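Local coordinates for kallikrein-10 (Homo sapiens, PDB 5LPE), which is a secreted, zymogen-like serine protease of the kallikrein subfamily that is inhibited by zinc and has a tumour-suppressor role in breast and prostate cancer, at residues L96-L101 with N228-S233; R72-P77 with M224-K229; L154-C159 with V166-M171. All blocks are in the same frame, centred on the assembly; numbering follows the deposited sequence.

Interaction 1: residues L96-L101 with N228-S233; sequences LMLLKL and NKVIRS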
# COMPACT_ATOMS: atom_id res chain seq x y z
N LEU A 96 5.02 1.66 8.53
CA LEU A 96 3.88 0.77 8.51
C LEU A 96 2.99 1.23 9.64
O LEU A 96 3.48 1.56 10.72
CB LEU A 96 4.28 -0.69 8.73
CG LEU A 96 4.02 -1.64 7.58
CD1 LEU A 96 4.61 -1.07 6.32
CD2 LEU A 96 4.62 -2.99 7.92
N MET A 97 1.69 1.28 9.39
CA MET A 97 0.77 1.70 10.43
C MET A 97 -0.50 0.87 10.24
O MET A 97 -0.96 0.69 9.11
CB MET A 97 0.49 3.20 10.32
CG MET A 97 -0.45 3.76 11.34
SD MET A 97 -0.75 5.54 11.12
CE MET A 97 -1.27 5.64 9.42
N LEU A 98 -1.02 0.34 11.34
CA LEU A 98 -2.26 -0.41 11.30
C LEU A 98 -3.37 0.49 11.82
O LEU A 98 -3.27 1.05 12.92
CB LEU A 98 -2.14 -1.72 12.09
CG LEU A 98 -1.45 -2.77 11.21
CD1 LEU A 98 -0.85 -3.91 12.00
CD2 LEU A 98 -2.42 -3.30 10.15
N LEU A 99 -4.39 0.68 10.99
CA LEU A 99 -5.56 1.47 11.33
C LEU A 99 -6.70 0.54 11.71
O LEU A 99 -7.07 -0.35 10.92
CB LEU A 99 -5.97 2.36 10.16
CG LEU A 99 -5.00 3.52 9.90
CD1 LEU A 99 -5.70 4.67 9.24
CD2 LEU A 99 -4.33 3.99 11.18
N LYS A 100 -7.27 0.73 12.89
CA LYS A 100 -8.43 -0.06 13.28
C LYS A 100 -9.71 0.68 12.89
O LYS A 100 -9.87 1.86 13.19
CB LYS A 100 -8.42 -0.36 14.77
CG LYS A 100 -9.42 -1.46 15.12
CD LYS A 100 -10.04 -1.22 16.46
CE LYS A 100 -10.39 -2.54 17.13
NZ LYS A 100 -11.05 -3.43 16.17
N LEU A 101 -10.62 -0.02 12.22
CA LEU A 101 -11.91 0.58 11.87
C LEU A 101 -12.87 0.57 13.06
O LEU A 101 -12.95 -0.40 13.82
CB LEU A 101 -12.53 -0.15 10.68
CG LEU A 101 -11.71 -0.23 9.39
CD1 LEU A 101 -12.55 -0.74 8.21
CD2 LEU A 101 -11.08 1.11 9.07
N ASN A 228 0.15 -9.67 12.49
CA ASN A 228 -0.80 -10.60 13.07
C ASN A 228 -1.02 -10.32 14.55
O ASN A 228 -2.09 -10.62 15.08
CB ASN A 228 -0.31 -12.03 12.85
CG ASN A 228 -0.66 -12.53 11.47
OD1 ASN A 228 -1.76 -12.26 10.96
ND2 ASN A 228 0.27 -13.25 10.84
N LYS A 229 -0.03 -9.71 15.21
CA LYS A 229 -0.13 -9.50 16.65
C LYS A 229 -1.02 -8.31 16.99
O LYS A 229 -1.81 -8.40 17.93
CB LYS A 229 1.26 -9.34 17.26
CG LYS A 229 1.23 -9.20 18.77
CD LYS A 229 2.57 -9.55 19.39
CE LYS A 229 3.50 -8.34 19.50
NZ LYS A 229 4.91 -8.79 19.74
N VAL A 230 -0.94 -7.21 16.25
CA VAL A 230 -1.81 -6.09 16.60
C VAL A 230 -3.23 -6.35 16.12
O VAL A 230 -4.20 -6.04 16.82
CB VAL A 230 -1.26 -4.72 16.09
CG1 VAL A 230 0.11 -4.85 15.45
CG2 VAL A 230 -2.21 -4.04 15.16
N ILE A 231 -3.38 -6.96 14.94
CA ILE A 231 -4.70 -7.37 14.50
C ILE A 231 -5.31 -8.40 15.46
O ILE A 231 -6.52 -8.66 15.41
CB ILE A 231 -4.58 -7.86 13.03
CG1 ILE A 231 -4.04 -6.72 12.17
CG2 ILE A 231 -5.92 -8.26 12.42
CD1 ILE A 231 -3.88 -7.13 10.75
N ARG A 232 -4.50 -9.03 16.33
CA ARG A 232 -4.97 -10.10 17.21
C ARG A 232 -5.46 -11.29 16.39
O ARG A 232 -5.83 -12.31 16.98
CB ARG A 232 -6.06 -9.67 18.20
CG ARG A 232 -5.60 -9.64 19.67
CD ARG A 232 -5.26 -8.22 20.16
NE ARG A 232 -5.96 -7.16 19.43
CZ ARG A 232 -7.26 -6.90 19.52
NH1 ARG A 232 -8.03 -7.63 20.31
NH2 ARG A 232 -7.81 -5.92 18.82
N SER A 233 -5.46 -11.19 15.06
CA SER A 233 -5.74 -12.25 14.08
C SER A 233 -4.71 -13.37 14.18
O SER A 233 -4.59 -14.18 13.24
CB SER A 233 -5.77 -11.71 12.66
OG SER A 233 -4.59 -10.97 12.40

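Interaction 2: residues R72-P77 with M224-K229; sequences RSVVHP and MSWINK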
# COMPACT_ATOMS: atom_id res chain seq x y z
N ARG A 72 -8.04 2.84 16.76
CA ARG A 72 -6.66 2.48 17.06
C ARG A 72 -5.80 2.69 15.83
O ARG A 72 -6.19 2.32 14.71
CB ARG A 72 -6.58 1.04 17.55
CG ARG A 72 -7.29 0.81 18.88
CD ARG A 72 -7.00 -0.56 19.38
NE ARG A 72 -5.59 -0.73 19.67
CZ ARG A 72 -4.99 -1.92 19.71
NH1 ARG A 72 -5.69 -3.02 19.46
NH2 ARG A 72 -3.69 -1.99 19.99
N SER A 73 -4.67 3.35 16.02
CA SER A 73 -3.68 3.50 14.97
C SER A 73 -2.34 3.08 15.55
O SER A 73 -1.72 3.84 16.30
CB SER A 73 -3.62 4.93 14.50
OG SER A 73 -3.22 5.73 15.59
N VAL A 74 -1.84 1.92 15.12
CA VAL A 74 -0.64 1.34 15.69
C VAL A 74 0.47 1.52 14.67
O VAL A 74 0.49 0.88 13.61
CB VAL A 74 -0.85 -0.12 16.08
CG1 VAL A 74 0.41 -0.70 16.69
CG2 VAL A 74 -2.00 -0.22 17.08
N VAL A 75 1.38 2.40 14.98
CA VAL A 75 2.55 2.61 14.15
C VAL A 75 3.58 1.56 14.55
O VAL A 75 3.67 1.19 15.72
CB VAL A 75 3.07 4.04 14.33
CG1 VAL A 75 4.45 4.19 13.72
CG2 VAL A 75 2.10 5.02 13.71
N HIS A 76 4.32 1.05 13.57
CA HIS A 76 5.33 0.05 13.90
C HIS A 76 6.28 0.62 14.95
O HIS A 76 6.65 1.80 14.88
CB HIS A 76 6.12 -0.37 12.66
CG HIS A 76 6.91 -1.62 12.86
ND1 HIS A 76 8.25 -1.62 13.21
CD2 HIS A 76 6.55 -2.92 12.80
CE1 HIS A 76 8.67 -2.86 13.35
NE2 HIS A 76 7.66 -3.67 13.11
N PRO A 77 6.66 -0.18 15.96
CA PRO A 77 7.52 0.35 17.03
C PRO A 77 8.86 0.86 16.54
O PRO A 77 9.37 1.85 17.07
CB PRO A 77 7.66 -0.85 17.98
CG PRO A 77 7.30 -2.05 17.14
CD PRO A 77 6.24 -1.57 16.22
N MET A 224 5.14 -9.92 9.22
CA MET A 224 3.96 -10.71 9.56
C MET A 224 3.82 -10.94 11.07
O MET A 224 2.69 -10.98 11.59
CB MET A 224 3.99 -12.05 8.82
CG MET A 224 3.76 -11.88 7.34
SD MET A 224 2.39 -10.77 7.13
CE MET A 224 1.04 -11.83 7.68
N SER A 225 4.94 -11.11 11.78
CA SER A 225 4.86 -11.29 13.23
C SER A 225 4.11 -10.15 13.88
O SER A 225 3.18 -10.37 14.66
CB SER A 225 6.27 -11.41 13.82
OG SER A 225 6.88 -12.63 13.44
N TRP A 226 4.50 -8.91 13.57
CA TRP A 226 3.86 -7.74 14.15
C TRP A 226 2.43 -7.59 13.65
O TRP A 226 1.52 -7.36 14.45
CB TRP A 226 4.68 -6.48 13.85
CG TRP A 226 4.04 -5.21 14.27
CD1 TRP A 226 3.92 -4.73 15.54
CD2 TRP A 226 3.45 -4.22 13.41
NE1 TRP A 226 3.28 -3.51 15.53
CE2 TRP A 226 2.98 -3.18 14.24
CE3 TRP A 226 3.26 -4.12 12.04
CZ2 TRP A 226 2.33 -2.06 13.73
CZ3 TRP A 226 2.62 -3.00 11.53
CH2 TRP A 226 2.16 -1.99 12.38
N ILE A 227 2.20 -7.74 12.34
CA ILE A 227 0.87 -7.46 11.77
C ILE A 227 -0.18 -8.39 12.36
O ILE A 227 -1.29 -7.97 12.70
CB ILE A 227 0.90 -7.56 10.24
CG1 ILE A 227 1.76 -6.46 9.65
CG2 ILE A 227 -0.52 -7.46 9.66
CD1 ILE A 227 1.68 -6.40 8.15
N ASN A 228 0.15 -9.67 12.49
CA ASN A 228 -0.80 -10.60 13.07
C ASN A 228 -1.02 -10.32 14.55
O ASN A 228 -2.09 -10.62 15.08
CB ASN A 228 -0.31 -12.03 12.85
CG ASN A 228 -0.66 -12.53 11.47
OD1 ASN A 228 -1.76 -12.26 10.96
ND2 ASN A 228 0.27 -13.25 10.84
N LYS A 229 -0.03 -9.71 15.21
CA LYS A 229 -0.13 -9.50 16.65
C LYS A 229 -1.02 -8.31 16.99
O LYS A 229 -1.81 -8.40 17.93
CB LYS A 229 1.26 -9.34 17.26
CG LYS A 229 1.23 -9.20 18.77
CD LYS A 229 2.57 -9.55 19.39
CE LYS A 229 3.50 -8.34 19.50
NZ LYS A 229 4.91 -8.79 19.74

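Interaction 3: residues L154-C159 with V166-M171; sequences LSPKEC and VVTNNM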
# COMPACT_ATOMS: atom_id res chain seq x y z
N LEU A 154 12.42 -5.60 -8.51
CA LEU A 154 13.84 -5.50 -8.76
C LEU A 154 14.58 -6.06 -7.56
O LEU A 154 13.99 -6.40 -6.54
CB LEU A 154 14.24 -4.05 -9.03
CG LEU A 154 13.48 -3.36 -10.15
CD1 LEU A 154 14.04 -1.96 -10.36
CD2 LEU A 154 13.54 -4.19 -11.44
N SER A 155 15.87 -6.04 -7.64
CA SER A 155 16.48 -6.69 -6.51
C SER A 155 17.09 -5.64 -5.59
O SER A 155 17.44 -4.55 -6.04
CB SER A 155 17.56 -7.65 -6.98
OG SER A 155 18.24 -7.08 -8.07
N PRO A 156 17.25 -5.95 -4.28
CA PRO A 156 17.69 -4.92 -3.33
C PRO A 156 19.13 -4.51 -3.55
O PRO A 156 19.93 -4.41 -2.62
CB PRO A 156 17.52 -5.62 -1.96
CG PRO A 156 17.53 -7.11 -2.27
CD PRO A 156 16.89 -7.22 -3.61
N LYS A 157 19.44 -4.25 -4.82
CA LYS A 157 20.78 -4.06 -5.35
C LYS A 157 20.75 -2.90 -6.33
O LYS A 157 21.42 -1.88 -6.14
CB LYS A 157 21.27 -5.35 -6.01
CG LYS A 157 21.54 -6.50 -5.04
CD LYS A 157 20.94 -7.80 -5.53
CE LYS A 157 21.98 -8.65 -6.23
NZ LYS A 157 21.78 -8.69 -7.70
N GLU A 158 19.96 -3.06 -7.41
CA GLU A 158 19.85 -2.03 -8.42
C GLU A 158 18.91 -0.90 -8.01
O GLU A 158 18.73 0.06 -8.77
CB GLU A 158 19.40 -2.67 -9.73
CG GLU A 158 19.68 -1.86 -10.99
CD GLU A 158 18.41 -1.47 -11.69
OE1 GLU A 158 17.38 -2.09 -11.38
OE2 GLU A 158 18.43 -0.54 -12.52
N CYS A 159 18.31 -1.00 -6.82
CA CYS A 159 17.72 0.18 -6.19
C CYS A 159 18.75 1.01 -5.46
O CYS A 159 18.53 2.21 -5.24
CB CYS A 159 16.62 -0.24 -5.23
SG CYS A 159 15.20 0.84 -5.34
N VAL A 166 20.82 3.73 0.24
CA VAL A 166 19.58 3.21 0.78
C VAL A 166 19.86 1.90 1.48
O VAL A 166 20.64 1.07 1.01
CB VAL A 166 18.48 3.05 -0.30
CG1 VAL A 166 18.81 1.96 -1.31
CG2 VAL A 166 17.14 2.77 0.35
N VAL A 167 19.20 1.70 2.62
CA VAL A 167 19.19 0.42 3.33
C VAL A 167 18.00 -0.38 2.82
O VAL A 167 16.85 0.04 3.01
CB VAL A 167 19.13 0.63 4.85
CG1 VAL A 167 18.79 -0.67 5.58
CG2 VAL A 167 20.49 1.19 5.34
N THR A 168 18.26 -1.54 2.23
CA THR A 168 17.06 -2.14 1.69
C THR A 168 16.45 -3.13 2.66
O THR A 168 15.66 -2.75 3.54
CB THR A 168 17.36 -2.84 0.38
OG1 THR A 168 16.59 -4.05 0.33
CG2 THR A 168 18.86 -3.14 0.25
N ASN A 169 16.84 -4.39 2.52
CA ASN A 169 16.64 -5.48 3.46
C ASN A 169 15.18 -5.79 3.80
O ASN A 169 14.71 -6.91 3.53
CB ASN A 169 17.37 -5.11 4.76
CG ASN A 169 17.93 -6.31 5.50
OD1 ASN A 169 18.97 -6.85 5.14
ND2 ASN A 169 17.24 -6.73 6.56
N ASN A 170 14.43 -4.75 4.17
CA ASN A 170 13.02 -4.83 4.50
C ASN A 170 12.16 -4.16 3.42
O ASN A 170 10.93 -4.06 3.57
CB ASN A 170 12.77 -4.26 5.90
CG ASN A 170 13.24 -5.20 6.99
OD1 ASN A 170 13.21 -6.40 6.80
ND2 ASN A 170 13.62 -4.68 8.14
N MET A 171 12.80 -3.73 2.32
CA MET A 171 12.16 -3.05 1.21
C MET A 171 12.16 -3.95 0.00
O MET A 171 12.94 -4.90 -0.08
CB MET A 171 12.89 -1.78 0.89
CG MET A 171 13.54 -1.10 2.09
SD MET A 171 12.50 0.23 2.76
CE MET A 171 11.42 -0.56 3.94

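Interaction 1: residues L96-L101 with N228-S233
Leu98, near the start of strand 97-101, faces Val230 of the C-terminal helix, their CA atoms 7.8 Å apart. No backbone or side-chain hydrogen bond crosses between the segments; the strand spends its backbone groups on its neighbours in the sheet, and by Arg232, whose phi is positive (62°), segment 228-233 has left helical geometry. The contact is therefore apolar. Leu98 sends one methyl to each partner: CD1 meets the two branches of Val230, with CG2 at 3.4 Å and CG1 at 3.7 Å, while CD2 lies 4.1 Å from CD1 of Ile231. This split follows from chi1 of Leu98 (-81°), which sets CG anti to the carbonyl carbon and turns the fork toward the helix. Ile231 does not point straight at the strand, but its extended CG1-CD1 arm brings the terminal methyl in at about a right angle to Leu98. In the chymotrypsin fold this C-terminal helix packs against the outside of the N-terminal barrel, to which strand 97-101 belongs; Trp38 of the adjacent strand 38-41 touches both Val230 and Ile231. At the outer margin Arg232 bends back, and its NE makes a weak bond of 3.3 Å to O of Val230. Its NH2 stands 4.9 Å from NZ of Lys100, two like charges near the surface that probably disfavour any closer approach.

Interaction 2: residues R72-P77 with M224-K229
The indole of Trp226 receives the imidazole of His76 on one face and the carbonyl O of Val74 at its edge, while Leu98 of the neighbouring strand lies against the opposite face. His76 comes edge first: its CD2 sits 3.4 Å from CD2 of Trp226, offset toward the rim, and the two planes stand at 73°, a T-shaped pair with the imidazole centroid 4.6 Å from that of the five-membered ring. On that same face CA of His76 adds an off-centre CH-pi contact to the six-membered ring. O of Val74 lies in the indole plane, 3.5 Å from CZ2; CG1 of Val74 packs on the same carbon at 3.8 Å. Pro77 reaches the indole obliquely, CD at 3.6 Å from NE1, and also lies over a face of the His76 ring. With CG anti to the backbone N (chi1 174°), Trp226 projects its rings from the helix toward the strand. Outside the contact, ND1 of His76 is hydrogen-bonded to N of Lys78, and the ring pairs edge-to-face with Tyr223. A tryptophan of the C-terminal helix thus docks on the end of strand 66-75, part of the way this helix closes over the N-terminal barrel in trypsin-like proteases.

Interaction 3: residues L154-C159 with V166-M171
Thr168 turns both branches of its side chain onto Pro156, and the two side chains cross at a slant with their CA atoms 5.8 Å apart. The proline offers CB rather than the tip of its ring: OG1 of Thr168 lies 2.9 Å from Pro156 CB, while CG of the same ring is farther from that hydroxyl, at 4.1 Å. The other branch, CG2 of Thr168, lies 3.6 Å from Pro156 CB and also runs in beside the backbone, 3.3 Å from Pro156 O. One threonine therefore meets ring and carbonyl together, and no hydrogen bond joins the segments; at this resolution the shorter of these approaches should not be read as strain. The backbone at Pro156 fits an inverse gamma turn, though its closing bond is modelled too short to be trusted. With an alanine in place of Thr168, both the hydroxyl and the methyl that lie against Pro156 would be lost, which would probably open a gap beside the proline ring and leave the chain at Pro156 less firmly held against the other segment. A second, looser touch comes from Val166, whose CG1 meets O of Cys159 at 3.9 Å; a chi1 of 67° puts that methyl between the backbone N and the carbonyl carbon. Cys159 also turns its CB toward segment 166-171, yet its sulfur is committed to a disulfide with Cys173, just beyond this segment in strand 171-176. Asn170 joins segment 166-171 to the end of strand 215-219 through its backbone bond with Gln219, and touches Lys222 and Tyr223. These loops flank the short helix 159-162, the intermediate helix of chymotrypsin-like proteases, which the Cys159-Cys173 disulfide links to strand 171-176 of the C-terminal barrel.

Overall arrangement
Interactions 1 and 2 are two halves of one docking site, their centres 5 Å apart: helix 224-230 serves both, and strands 97-101 and 66-75 are antiparallel neighbours, joined by probable bonds from Lys100 N to Arg72 O (2.7 Å) and from Val74 N to Leu98 O (2.8 Å). Interaction 3 belongs to the other barrel, its centre about 26 and 23 Å from those of interactions 1 and 2. The zinc ion held by His44, Asp92 and Asp95 lies about 10 Å from the Val75 side chain and 12 Å from that of Val166. Between side chains, Val75 is about 9 Å from His44 and 7 Å from Asp95, probable charge-relay residues, and Val166 about 11 Å from Asp95.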